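Local coordinates for hypothetical protein (PDB 2P3P), which is of unknown function but belongs to the DUF3256 family and has a site where a magnesium ion can bind, at residues P25-E31 with L51-L55; R65-R69 with V78-I82; H100-D104 with T171-T175; C93-L99 with Q156-S160. All blocks are in the same frame, centred on the assembly; numbering follows the deposited sequence.

Contacts 1, 2 and 4 all reach the seven-stranded antiparallel sheet. Contact 1 lies at an outermost strand, 47-52. Contact 2 follows in the hairpin of strands 67-72 and 77-84, its centre about 18 Å from that of contact 1. The centre of contact 4 lies about 10 Å from that of contact 2, on the next strand, 90-98, where strand 155-159 of a four-stranded sheet packs. Contact 3 joins the loops after strands 90-98 and 165-170, its centre about 14 Å from that of contact 4. The segments of contacts 3 and 4 alternate along the chain. Together they tie the two sheets, while contact 2 pairs two strands and contact 1 fixes a helix start at the sheet edge.

Contact 1 of 4, residues P25-E31 with L51-L55; sequences PIVTMEE and LESSL
Val27 and Ser53 bring the two backbones closest, with CA atoms 5.6 Å apart, where the approach to helix 29-39 passes the end of strand 47-52. Glu31, in the first turn of that helix, carries the contact. Its CG is anti to the carbonyl carbon (chi1 -72°) and its chain runs extended from there, which sends the carboxylate to Ser53 and Ser54. Ser53 OG donates to Glu31 OE1 (2.9 Å) and Ser54 N donates to Glu31 OE2 (2.8 Å). Both use the syn lone pairs, and the second bond is almost straight at 176°. Thr28 N reaches Glu31 OE1 from the anti side, at 2.9 Å and out of the carboxylate plane. Glu31 N donates to Thr28 OG1 (3.0 Å), so Thr28 and Glu31 form a capping box. Apolar groups surround it. Leu51 CD2 touches Val27 CG1 at 3.6 Å and Glu31 CB at 3.7 Å, and Leu55 CG lies 3.8 Å from Thr28 CG2. Val27 rests on Val59 and Phe61 of strand 58-64. Three donors fix the rotation of the Glu31 carboxylate, which probably favours its ionised form. Glu31 thus completes the capping box and holds the chain leaving the strand.

Contact 2 of 4, residues R65-R69 with V78-I82; sequences RNFIR and VFMRI
In the hairpin of strands 67-72 and 77-84, Ile68 and Met80 form an antiparallel hydrogen-bonded pair. Ile68 N donates to Met80 O (3.1 Å) and Met80 N to Ile68 O (2.9 Å). Arg69 and Phe79 form the next pair, non-hydrogen-bonded, with CA atoms 4.4 Å apart. Their side chains share a face of the sheet. Phe79 CD1 lies 3.4 Å above the guanidinium plane of Arg69, over its centre, and Arg69 CB meets the edge of the Phe79 ring. The guanidinium and ring planes differ by 28°. The arginine chain bends at chi3 (-60°), which folds its charged end back toward the ring. Salt bridges to Glu77 and Glu161 hold that end. Phe67 sits beyond Phe79, its CB 3.7 Å from Phe79 CZ. The ring planes are 24° apart, but their centroids are offset, so little of one ring covers the other. Arg81 reaches across at the open end. Its NE donates to Asn66 O at 2.8 Å, with the carbonyl oxygen near the guanidinium plane. A water also donates to Asn66 O and accepts from Ile82 N. On the other face, Ile68 CB packs on selenomethionine Met80 CG at 3.9 Å, and helix 11-18 covers Ile68 through Leu12 and Phe16. Two strands consecutive in the chain, paired antiparallel with side chains alternating between the faces, are typical of a beta hairpin within a larger sheet.

Contact 3 of 4, residues H100-D104 with T171-T175; sequences HPVAD and TVTET
Ala103 and Thr171 meet at the oxygen end of a flat peptide group, with no stacking between segments 100-104 and 171-175, and the Glu174 carboxylate reaches Ala103 N only through a water. Thr171 OG1 donates to Ala103 O at 2.7 Å, nearly along the C=O axis. Thr171 OG1 lies between its own backbone N and carbonyl carbon (chi1 54°), the rotamer that turns the hydroxyl toward Ala103. The methyl, Thr171 CG2, then stands 4.2 Å from Ala103 CB. The water oxygen accepts from Ala103 N at 3.0 Å and donates to Glu174 OE2, at a distance too short to be trusted in detail. Val102 supplies the apolar part. In the conformer described, its CG1 and CG2 each lie 3.6 Å from Thr175 CG2, and the two side chains meet at about a right angle. Val102 has a second conformer, so this packing is less certain. Val102 CG1 also comes within 3.5 Å of Thr171 O, a buried oxygen with no polar partner in the model. Tyr154 touches both Val102 and Thr171 and pairs its backbone with Thr171. The side chain of Thr175 is about 6 Å from that of Ser149, which binds magnesium in a crystal structure of this protein, although no magnesium is bound to this chain. The contact is a loop-to-loop junction, between the turn joining strands 90-98 and 104-111 and the chain that leaves strand 165-170.

Contact 4 of 4, residues C93-L99 with Q156-S160; sequences CVVTTVL and QVSLS
Val95 and Val157 both turn CG1 opposite the backbone N, at chi1 -178° and 174°, and this points the two methyls at each other. Val95 CG1 and Val157 CG1 are 3.9 Å apart, and the side chains cross at about a right angle. The other methyl of Val95, CG2, lies 4.2 Å from Leu159 CB. Leu159 in turn carries its CD2 to Cys93 SG, at 4.0 Å. Cys93, Val95 and Thr97, every second residue of strand 90-98, put their side chains on one face, toward Val157 and Leu159. That face belongs to the seven-stranded sheet, and strand 155-159 is an outermost strand of the four-stranded one. The contact is therefore sheet-on-sheet packing close to the centre of the molecule. The two strand segments run at 142° to each other, and their axes come within 7.7 Å. Side chains rather than backbone bonds fill the gap. Leu159 also rests on Phe79 of strand 77-84 and on Leu166 of its own sheet. Nearer the surface, Thr97 CG2 meets the extended chain of Gln156 at CG, 4.0 Å away. Gln156 NE2 comes 4.2 Å from Leu99 CD2, a loose touch. Thr97 OG1 is hydrogen-bonded to Ser105 OG, which also accepts the backbone N-H of Val157.

Contact 1 of 4, residues P25-E31 with L51-L55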
loop_
_atom_site.group_PDB
_atom_site.type_symbol
_atom_site.label_atom_id
_atom_site.label_comp_id
_atom_site.label_asym_id
_atom_site.label_seq_id
_atom_site.Cartn_x
_atom_site.Cartn_y
_atom_site.Cartn_z
ATOM N N PRO A 25 -8.466 -4.935 -13.279
ATOM C CA PRO A 25 -8.275 -5.168 -14.707
ATOM C C PRO A 25 -6.953 -4.680 -15.281
ATOM O O PRO A 25 -6.920 -3.927 -16.277
ATOM C CB PRO A 25 -9.454 -4.428 -15.316
ATOM C CG PRO A 25 -9.650 -3.268 -14.443
ATOM C CD PRO A 25 -9.332 -3.763 -13.049
ATOM N N ILE A 26 -5.878 -5.085 -14.595
ATOM C CA ILE A 26 -4.505 -4.829 -14.985
ATOM C C ILE A 26 -4.071 -5.757 -16.103
ATOM O O ILE A 26 -3.316 -5.361 -17.010
ATOM C CB ILE A 26 -3.570 -4.992 -13.736
ATOM C CG1 ILE A 26 -3.990 -3.991 -12.669
ATOM C CG2 ILE A 26 -2.086 -4.851 -14.109
ATOM C CD1 ILE A 26 -4.257 -2.665 -13.193
ATOM N N VAL A 27 -4.525 -6.999 -15.993
ATOM C CA VAL A 27 -4.382 -8.018 -17.026
ATOM C C VAL A 27 -5.743 -8.661 -17.176
ATOM O O VAL A 27 -6.604 -8.537 -16.280
ATOM C CB VAL A 27 -3.317 -9.130 -16.680
ATOM C CG1 VAL A 27 -1.872 -8.583 -16.649
ATOM C CG2 VAL A 27 -3.651 -9.882 -15.368
ATOM N N THR A 28 -5.957 -9.382 -18.262
ATOM C CA THR A 28 -7.243 -10.088 -18.435
ATOM C C THR A 28 -7.286 -11.300 -17.531
ATOM O O THR A 28 -6.251 -11.738 -17.022
ATOM C CB THR A 28 -7.467 -10.551 -19.897
ATOM O OG1 THR A 28 -6.407 -11.431 -20.262
ATOM C CG2 THR A 28 -7.511 -9.372 -20.864
HETATM N N MSE A 29 -8.473 -11.893 -17.379
HETATM C CA MSE A 29 -8.623 -13.092 -16.540
HETATM C C MSE A 29 -7.749 -14.221 -17.109
HETATM O O MSE A 29 -7.039 -14.927 -16.384
HETATM C CB MSE A 29 -10.094 -13.522 -16.493
HETATM C CG MSE A 29 -10.350 -14.831 -15.776
HETATM SE SE MSE A 29 -9.907 -14.648 -13.874
HETATM C CE MSE A 29 -11.645 -14.200 -13.172
ATOM N N GLU A 30 -7.801 -14.350 -18.420
ATOM C CA GLU A 30 -7.040 -15.357 -19.135
ATOM C C GLU A 30 -5.521 -15.151 -19.044
ATOM O O GLU A 30 -4.806 -16.105 -18.824
ATOM C CB GLU A 30 -7.524 -15.438 -20.593
ATOM C CG GLU A 30 -9.019 -15.727 -20.704
ATOM C CD GLU A 30 -9.863 -14.491 -21.039
ATOM O OE1 GLU A 30 -9.652 -13.403 -20.419
ATOM O OE2 GLU A 30 -10.734 -14.637 -21.929
ATOM N N GLU A 31 -5.033 -13.923 -19.206
ATOM C CA GLU A 31 -3.632 -13.627 -18.943
ATOM C C GLU A 31 -3.220 -14.010 -17.502
ATOM O O GLU A 31 -2.169 -14.604 -17.270
ATOM C CB GLU A 31 -3.338 -12.133 -19.200
ATOM C CG GLU A 31 -3.331 -11.772 -20.693
ATOM C CD GLU A 31 -3.258 -10.294 -20.925
ATOM O OE1 GLU A 31 -3.666 -9.523 -20.037
ATOM O OE2 GLU A 31 -2.751 -9.898 -21.975
ATOM N N LEU A 51 4.635 -9.316 -18.306
ATOM C CA LEU A 51 3.696 -9.505 -19.404
ATOM C C LEU A 51 3.395 -8.155 -20.018
ATOM O O LEU A 51 3.363 -7.134 -19.321
ATOM C CB LEU A 51 2.397 -10.141 -18.871
ATOM C CG LEU A 51 1.198 -10.499 -19.751
ATOM C CD1 LEU A 51 1.433 -11.750 -20.645
ATOM C CD2 LEU A 51 0.047 -10.734 -18.815
ATOM N N GLU A 52 3.226 -8.136 -21.338
ATOM C CA GLU A 52 2.688 -6.969 -22.026
ATOM C C GLU A 52 1.220 -7.295 -22.205
ATOM O O GLU A 52 0.862 -8.164 -22.999
ATOM C CB GLU A 52 3.375 -6.728 -23.373
ATOM C CG GLU A 52 4.855 -6.342 -23.260
ATOM C CD GLU A 52 5.534 -6.190 -24.615
ATOM O OE1 GLU A 52 6.495 -6.942 -24.881
ATOM O OE2 GLU A 52 5.115 -5.325 -25.417
ATOM N N SER A 53 0.371 -6.636 -21.435
ATOM C CA SER A 53 -1.043 -6.993 -21.427
ATOM C C SER A 53 -1.766 -6.550 -22.706
ATOM O O SER A 53 -1.543 -5.455 -23.230
ATOM C CB SER A 53 -1.754 -6.480 -20.183
ATOM O OG SER A 53 -3.162 -6.725 -20.281
ATOM N N SER A 54 -2.641 -7.423 -23.198
ATOM C CA SER A 54 -3.518 -7.089 -24.314
ATOM C C SER A 54 -4.338 -5.856 -23.990
ATOM O O SER A 54 -4.899 -5.235 -24.884
ATOM C CB SER A 54 -4.466 -8.242 -24.619
ATOM O OG SER A 54 -5.334 -8.496 -23.522
ATOM N N LEU A 55 -4.432 -5.523 -22.704
ATOM C CA LEU A 55 -5.225 -4.379 -22.265
ATOM C C LEU A 55 -4.461 -3.060 -22.456
ATOM O O LEU A 55 -5.037 -1.976 -22.403
ATOM C CB LEU A 55 -5.647 -4.563 -20.794
ATOM C CG LEU A 55 -6.679 -5.686 -20.596
ATOM C CD1 LEU A 55 -6.928 -6.007 -19.150
ATOM C CD2 LEU A 55 -8.022 -5.306 -21.260
HETATM O O HOH W 1 -6.136 -11.681 -22.839
#

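Contact 2 of 4, residues R65-R69 with V78-I82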
loop_
_atom_site.group_PDB
_atom_site.type_symbol
_atom_site.label_atom_id
_atom_site.label_comp_id
_atom_site.label_asym_id
_atom_site.label_seq_id
_atom_site.Cartn_x
_atom_site.Cartn_y
_atom_site.Cartn_z
ATOM N N ARG A 65 3.664 -17.158 -1.956
ATOM C CA ARG A 65 2.552 -17.768 -1.202
ATOM C C ARG A 65 1.926 -16.806 -0.198
ATOM O O ARG A 65 0.737 -16.939 0.141
ATOM C CB ARG A 65 3.012 -19.046 -0.471
ATOM C CG ARG A 65 1.856 -19.893 0.080
ATOM C CD ARG A 65 2.312 -20.911 1.103
ATOM N NE ARG A 65 1.220 -21.796 1.516
ATOM C CZ ARG A 65 0.768 -22.811 0.790
ATOM N NH1 ARG A 65 1.336 -23.118 -0.374
ATOM N NH2 ARG A 65 -0.223 -23.562 1.259
ATOM N N ASN A 66 2.733 -15.877 0.308
ATOM C CA ASN A 66 2.273 -14.907 1.295
ATOM C C ASN A 66 2.133 -13.464 0.864
ATOM O O ASN A 66 1.656 -12.651 1.651
ATOM C CB ASN A 66 3.141 -14.997 2.541
ATOM C CG ASN A 66 3.024 -16.359 3.200
ATOM O OD1 ASN A 66 4.028 -17.014 3.455
ATOM N ND2 ASN A 66 1.792 -16.795 3.451
ATOM N N PHE A 67 2.496 -13.143 -0.364
ATOM C CA PHE A 67 2.237 -11.789 -0.883
ATOM C C PHE A 67 2.392 -11.774 -2.418
ATOM O O PHE A 67 3.147 -12.587 -2.993
ATOM C CB PHE A 67 3.227 -10.795 -0.257
ATOM C CG PHE A 67 4.673 -11.042 -0.666
ATOM C CD1 PHE A 67 5.191 -10.437 -1.808
ATOM C CD2 PHE A 67 5.506 -11.843 0.093
ATOM C CE1 PHE A 67 6.477 -10.668 -2.208
ATOM C CE2 PHE A 67 6.853 -12.079 -0.340
ATOM C CZ PHE A 67 7.302 -11.490 -1.460
ATOM N N ILE A 68 1.678 -10.859 -3.065
ATOM C CA ILE A 68 1.814 -10.589 -4.484
ATOM C C ILE A 68 2.083 -9.078 -4.638
ATOM O O ILE A 68 1.359 -8.254 -4.071
ATOM C CB ILE A 68 0.523 -10.991 -5.240
ATOM C CG1 ILE A 68 0.383 -12.530 -5.199
ATOM C CG2 ILE A 68 0.492 -10.380 -6.647
ATOM C CD1 ILE A 68 -0.921 -13.025 -5.625
ATOM N N ARG A 69 3.114 -8.741 -5.418
ATOM C CA ARG A 69 3.474 -7.349 -5.663
ATOM C C ARG A 69 3.517 -7.174 -7.156
ATOM O O ARG A 69 4.259 -7.894 -7.859
ATOM C CB ARG A 69 4.818 -6.992 -5.010
ATOM C CG ARG A 69 5.192 -5.481 -5.127
ATOM C CD ARG A 69 6.589 -5.173 -4.579
ATOM N NE ARG A 69 6.860 -5.482 -3.174
ATOM C CZ ARG A 69 6.526 -4.730 -2.134
ATOM N NH1 ARG A 69 5.773 -3.625 -2.251
ATOM N NH2 ARG A 69 6.880 -5.139 -0.932
ATOM N N VAL A 78 0.569 -2.429 -6.878
ATOM C CA VAL A 78 -0.462 -3.137 -6.120
ATOM C C VAL A 78 0.208 -4.239 -5.327
ATOM O O VAL A 78 0.881 -5.116 -5.906
ATOM C CB VAL A 78 -1.517 -3.756 -7.087
ATOM C CG1 VAL A 78 -2.545 -4.717 -6.324
ATOM C CG2 VAL A 78 -2.181 -2.719 -7.915
ATOM N N PHE A 79 0.023 -4.189 -4.003
ATOM C CA PHE A 79 0.629 -5.150 -3.106
ATOM C C PHE A 79 -0.518 -5.748 -2.301
ATOM O O PHE A 79 -1.319 -5.022 -1.756
ATOM C CB PHE A 79 1.641 -4.479 -2.206
ATOM C CG PHE A 79 2.320 -5.415 -1.281
ATOM C CD1 PHE A 79 3.410 -6.172 -1.731
ATOM C CD2 PHE A 79 1.881 -5.568 0.024
ATOM C CE1 PHE A 79 4.078 -7.074 -0.859
ATOM C CE2 PHE A 79 2.543 -6.463 0.893
ATOM C CZ PHE A 79 3.618 -7.222 0.443
HETATM N N MSE A 80 -0.626 -7.060 -2.291
HETATM C CA MSE A 80 -1.747 -7.678 -1.602
HETATM C C MSE A 80 -1.310 -8.864 -0.791
HETATM O O MSE A 80 -0.336 -9.587 -1.139
HETATM C CB MSE A 80 -2.842 -8.120 -2.588
HETATM C CG MSE A 80 -2.440 -9.244 -3.452
HETATM SE SE MSE A 80 -3.922 -9.848 -4.621
HETATM C CE MSE A 80 -3.951 -8.313 -5.764
ATOM N N ARG A 81 -2.036 -9.059 0.302
ATOM C CA ARG A 81 -1.734 -10.102 1.296
ATOM C C ARG A 81 -3.024 -10.489 1.983
ATOM O O ARG A 81 -3.917 -9.671 2.040
ATOM C CB ARG A 81 -0.789 -9.589 2.373
ATOM C CG ARG A 81 0.614 -9.371 1.913
ATOM C CD ARG A 81 1.598 -9.374 3.063
ATOM N NE ARG A 81 1.698 -10.699 3.662
ATOM C CZ ARG A 81 2.065 -10.909 4.909
ATOM N NH1 ARG A 81 2.303 -9.887 5.709
ATOM N NH2 ARG A 81 2.146 -12.147 5.365
ATOM N N ILE A 82 -3.070 -11.699 2.543
ATOM C CA ILE A 82 -4.091 -12.133 3.480
ATOM C C ILE A 82 -3.668 -11.692 4.891
ATOM O O ILE A 82 -2.523 -11.819 5.283
ATOM C CB ILE A 82 -4.254 -13.697 3.478
ATOM C CG1 ILE A 82 -4.651 -14.178 2.112
ATOM C CG2 ILE A 82 -5.433 -14.145 4.384
ATOM C CD1 ILE A 82 -6.030 -13.728 1.744
HETATM O O HOH W 2 -0.733 -13.307 2.628
#

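Contact 3 of 4, residues H100-D104 with T171-T175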
loop_
_atom_site.group_PDB
_atom_site.type_symbol
_atom_site.label_atom_id
_atom_site.label_comp_id
_atom_site.label_asym_id
_atom_site.label_seq_id
_atom_site.Cartn_x
_atom_site.Cartn_y
_atom_site.Cartn_z
ATOM N N HIS A 100 4.363 8.291 -8.986
ATOM C CA HIS A 100 4.596 9.576 -9.616
ATOM C C HIS A 100 3.234 10.219 -9.925
ATOM O O HIS A 100 2.303 9.494 -10.288
ATOM C CB HIS A 100 5.375 9.364 -10.900
ATOM C CG HIS A 100 6.727 8.778 -10.660
ATOM N ND1 HIS A 100 7.753 9.512 -10.114
ATOM C CD2 HIS A 100 7.202 7.515 -10.816
ATOM C CE1 HIS A 100 8.820 8.742 -9.978
ATOM N NE2 HIS A 100 8.511 7.525 -10.385
ATOM N N PRO A 101 3.117 11.558 -9.825
ATOM C CA PRO A 101 4.147 12.550 -9.481
ATOM C C PRO A 101 4.583 12.598 -8.012
ATOM O O PRO A 101 5.679 13.073 -7.728
ATOM C CB PRO A 101 3.532 13.882 -9.933
ATOM C CG PRO A 101 2.090 13.666 -9.962
ATOM C CD PRO A 101 1.828 12.204 -10.158
ATOM N N VAL A 102 3.759 12.100 -7.085
ATOM C CA VAL A 102 4.184 11.959 -5.682
ATOM C C VAL A 102 3.589 10.676 -5.086
ATOM O O VAL A 102 2.396 10.425 -5.204
ATOM C CB VAL A 102 3.808 13.192 -4.820
ATOM C CG1 VAL A 102 4.454 13.102 -3.411
ATOM C CG2 VAL A 102 4.236 14.485 -5.490
ATOM N N ALA A 103 4.438 9.882 -4.436
ATOM C CA ALA A 103 4.057 8.561 -3.941
ATOM C C ALA A 103 2.943 8.707 -2.907
ATOM O O ALA A 103 3.043 9.530 -2.006
ATOM C CB ALA A 103 5.273 7.838 -3.361
ATOM N N ASP A 104 1.851 7.972 -3.112
ATOM C CA ASP A 104 0.626 8.100 -2.324
ATOM C C ASP A 104 -0.147 6.799 -2.451
ATOM O O ASP A 104 -0.360 6.293 -3.567
ATOM C CB ASP A 104 -0.162 9.331 -2.803
ATOM C CG ASP A 104 -1.303 9.710 -1.874
ATOM O OD1 ASP A 104 -1.112 9.691 -0.623
ATOM O OD2 ASP A 104 -2.409 10.083 -2.405
ATOM N N THR A 171 5.041 11.850 2.373
ATOM C CA THR A 171 5.826 12.206 1.204
ATOM C C THR A 171 5.593 13.669 0.841
ATOM O O THR A 171 5.848 14.056 -0.300
ATOM C CB THR A 171 5.554 11.276 0.012
ATOM O OG1 THR A 171 4.156 11.248 -0.266
ATOM C CG2 THR A 171 5.995 9.822 0.278
ATOM N N VAL A 172 5.140 14.476 1.808
ATOM C CA VAL A 172 5.015 15.928 1.645
ATOM C C VAL A 172 6.401 16.620 1.523
ATOM O O VAL A 172 6.602 17.536 0.715
ATOM C CB VAL A 172 4.190 16.559 2.844
ATOM C CG1 VAL A 172 4.170 18.073 2.763
ATOM C CG2 VAL A 172 2.769 16.006 2.897
ATOM N N THR A 173 7.338 16.236 2.376
ATOM C CA THR A 173 8.618 16.903 2.391
ATOM C C THR A 173 9.261 16.974 1.012
ATOM O O THR A 173 9.744 18.029 0.615
ATOM C CB THR A 173 9.604 16.288 3.379
ATOM O OG1 THR A 173 9.057 16.332 4.698
ATOM C CG2 THR A 173 10.954 17.065 3.327
ATOM N N GLU A 174 9.213 15.895 0.244
ATOM C CA GLU A 174 9.790 15.938 -1.122
ATOM C C GLU A 174 9.069 16.894 -2.084
ATOM O O GLU A 174 9.679 17.372 -3.036
ATOM C CB GLU A 174 9.903 14.545 -1.713
ATOM C CG GLU A 174 8.605 13.832 -1.924
ATOM C CD GLU A 174 8.826 12.357 -2.089
ATOM O OE1 GLU A 174 8.974 11.658 -1.052
ATOM O OE2 GLU A 174 8.906 11.905 -3.262
ATOM N N THR A 175 7.819 17.244 -1.785
ATOM C CA THR A 175 7.047 18.201 -2.596
ATOM C C THR A 175 7.444 19.679 -2.385
ATOM O O THR A 175 7.164 20.524 -3.235
ATOM C CB THR A 175 5.518 18.019 -2.403
ATOM O OG1 THR A 175 5.111 18.438 -1.094
ATOM C CG2 THR A 175 5.094 16.550 -2.646
HETATM O O HOH W 3 7.322 10.179 -3.804
#

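Contact 4 of 4, residues C93-L99 with Q156-S160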
loop_
_atom_site.group_PDB
_atom_site.type_symbol
_atom_site.label_atom_id
_atom_site.label_comp_id
_atom_site.label_asym_id
_atom_site.label_seq_id
_atom_site.Cartn_x
_atom_site.Cartn_y
_atom_site.Cartn_z
ATOM N N CYS A 93 -5.962 -7.615 2.119
ATOM C CA CYS A 93 -5.517 -6.243 2.253
ATOM C C CYS A 93 -4.721 -5.912 1.017
ATOM O O CYS A 93 -3.784 -6.655 0.666
ATOM C CB CYS A 93 -4.630 -6.096 3.496
ATOM S SG CYS A 93 -3.969 -4.378 3.712
ATOM N N VAL A 94 -5.098 -4.821 0.328
ATOM C CA VAL A 94 -4.463 -4.491 -0.933
ATOM C C VAL A 94 -4.027 -3.060 -0.767
ATOM O O VAL A 94 -4.816 -2.217 -0.345
ATOM C CB VAL A 94 -5.391 -4.652 -2.181
ATOM C CG1 VAL A 94 -4.602 -4.431 -3.488
ATOM C CG2 VAL A 94 -6.025 -6.019 -2.221
ATOM N N VAL A 95 -2.757 -2.803 -1.049
ATOM C CA VAL A 95 -2.205 -1.468 -0.923
ATOM C C VAL A 95 -1.781 -1.063 -2.328
ATOM O O VAL A 95 -0.946 -1.729 -2.963
ATOM C CB VAL A 95 -0.979 -1.400 0.060
ATOM C CG1 VAL A 95 -0.473 0.040 0.191
ATOM C CG2 VAL A 95 -1.308 -1.961 1.413
ATOM N N THR A 96 -2.363 0.022 -2.805
ATOM C CA THR A 96 -2.139 0.465 -4.183
ATOM C C THR A 96 -1.523 1.845 -4.110
ATOM O O THR A 96 -2.123 2.773 -3.516
ATOM C CB THR A 96 -3.423 0.499 -5.016
ATOM O OG1 THR A 96 -4.077 -0.774 -5.001
ATOM C CG2 THR A 96 -3.094 0.893 -6.484
ATOM N N THR A 97 -0.342 1.990 -4.707
ATOM C CA THR A 97 0.481 3.159 -4.540
ATOM C C THR A 97 0.883 3.746 -5.880
ATOM O O THR A 97 1.630 3.111 -6.668
ATOM C CB THR A 97 1.791 2.844 -3.734
ATOM O OG1 THR A 97 1.498 2.216 -2.487
ATOM C CG2 THR A 97 2.570 4.127 -3.500
ATOM N N VAL A 98 0.406 4.958 -6.159
ATOM C CA VAL A 98 0.916 5.692 -7.342
ATOM C C VAL A 98 2.338 6.170 -6.973
ATOM O O VAL A 98 2.592 6.546 -5.827
ATOM C CB VAL A 98 -0.016 6.850 -7.751
ATOM C CG1 VAL A 98 -1.406 6.337 -7.984
ATOM C CG2 VAL A 98 -0.033 7.901 -6.682
ATOM N N LEU A 99 3.283 6.094 -7.916
ATOM C CA LEU A 99 4.697 6.355 -7.557
ATOM C C LEU A 99 5.149 7.734 -8.066
ATOM O O LEU A 99 6.161 8.279 -7.583
ATOM C CB LEU A 99 5.618 5.233 -8.056
ATOM C CG LEU A 99 5.365 3.783 -7.599
ATOM C CD1 LEU A 99 6.191 2.824 -8.496
ATOM C CD2 LEU A 99 5.675 3.537 -6.115
ATOM N N GLN A 156 2.950 7.414 1.708
ATOM C CA GLN A 156 3.242 6.136 1.078
ATOM C C GLN A 156 3.277 5.024 2.134
ATOM O O GLN A 156 3.997 5.103 3.145
ATOM C CB GLN A 156 4.610 6.194 0.366
ATOM C CG GLN A 156 4.957 4.878 -0.342
ATOM C CD GLN A 156 6.185 4.992 -1.217
ATOM O OE1 GLN A 156 6.958 5.972 -1.117
ATOM N NE2 GLN A 156 6.417 3.976 -2.004
ATOM N N VAL A 157 2.484 3.993 1.894
ATOM C CA VAL A 157 2.436 2.843 2.748
ATOM C C VAL A 157 3.226 1.648 2.193
ATOM O O VAL A 157 3.179 1.374 1.003
ATOM C CB VAL A 157 0.983 2.430 2.888
ATOM C CG1 VAL A 157 0.854 1.131 3.665
ATOM C CG2 VAL A 157 0.159 3.598 3.559
ATOM N N SER A 158 3.909 0.950 3.095
ATOM C CA SER A 158 4.544 -0.357 2.806
ATOM C C SER A 158 4.054 -1.420 3.801
ATOM O O SER A 158 4.407 -1.391 4.970
ATOM C CB SER A 158 6.052 -0.260 2.935
ATOM O OG SER A 158 6.659 -1.445 2.430
ATOM N N LEU A 159 3.241 -2.333 3.330
ATOM C CA LEU A 159 2.867 -3.511 4.150
ATOM C C LEU A 159 4.028 -4.505 4.129
ATOM O O LEU A 159 4.632 -4.793 3.065
ATOM C CB LEU A 159 1.582 -4.109 3.549
ATOM C CG LEU A 159 0.992 -5.322 4.217
ATOM C CD1 LEU A 159 0.620 -5.028 5.664
ATOM C CD2 LEU A 159 -0.234 -5.737 3.372
ATOM N N SER A 160 4.396 -5.017 5.302
ATOM C CA SER A 160 5.411 -6.064 5.377
ATOM C C SER A 160 5.055 -7.310 4.559
ATOM O O SER A 160 3.879 -7.704 4.408
ATOM C CB SER A 160 5.698 -6.473 6.829
ATOM O OG SER A 160 6.719 -7.504 6.902
#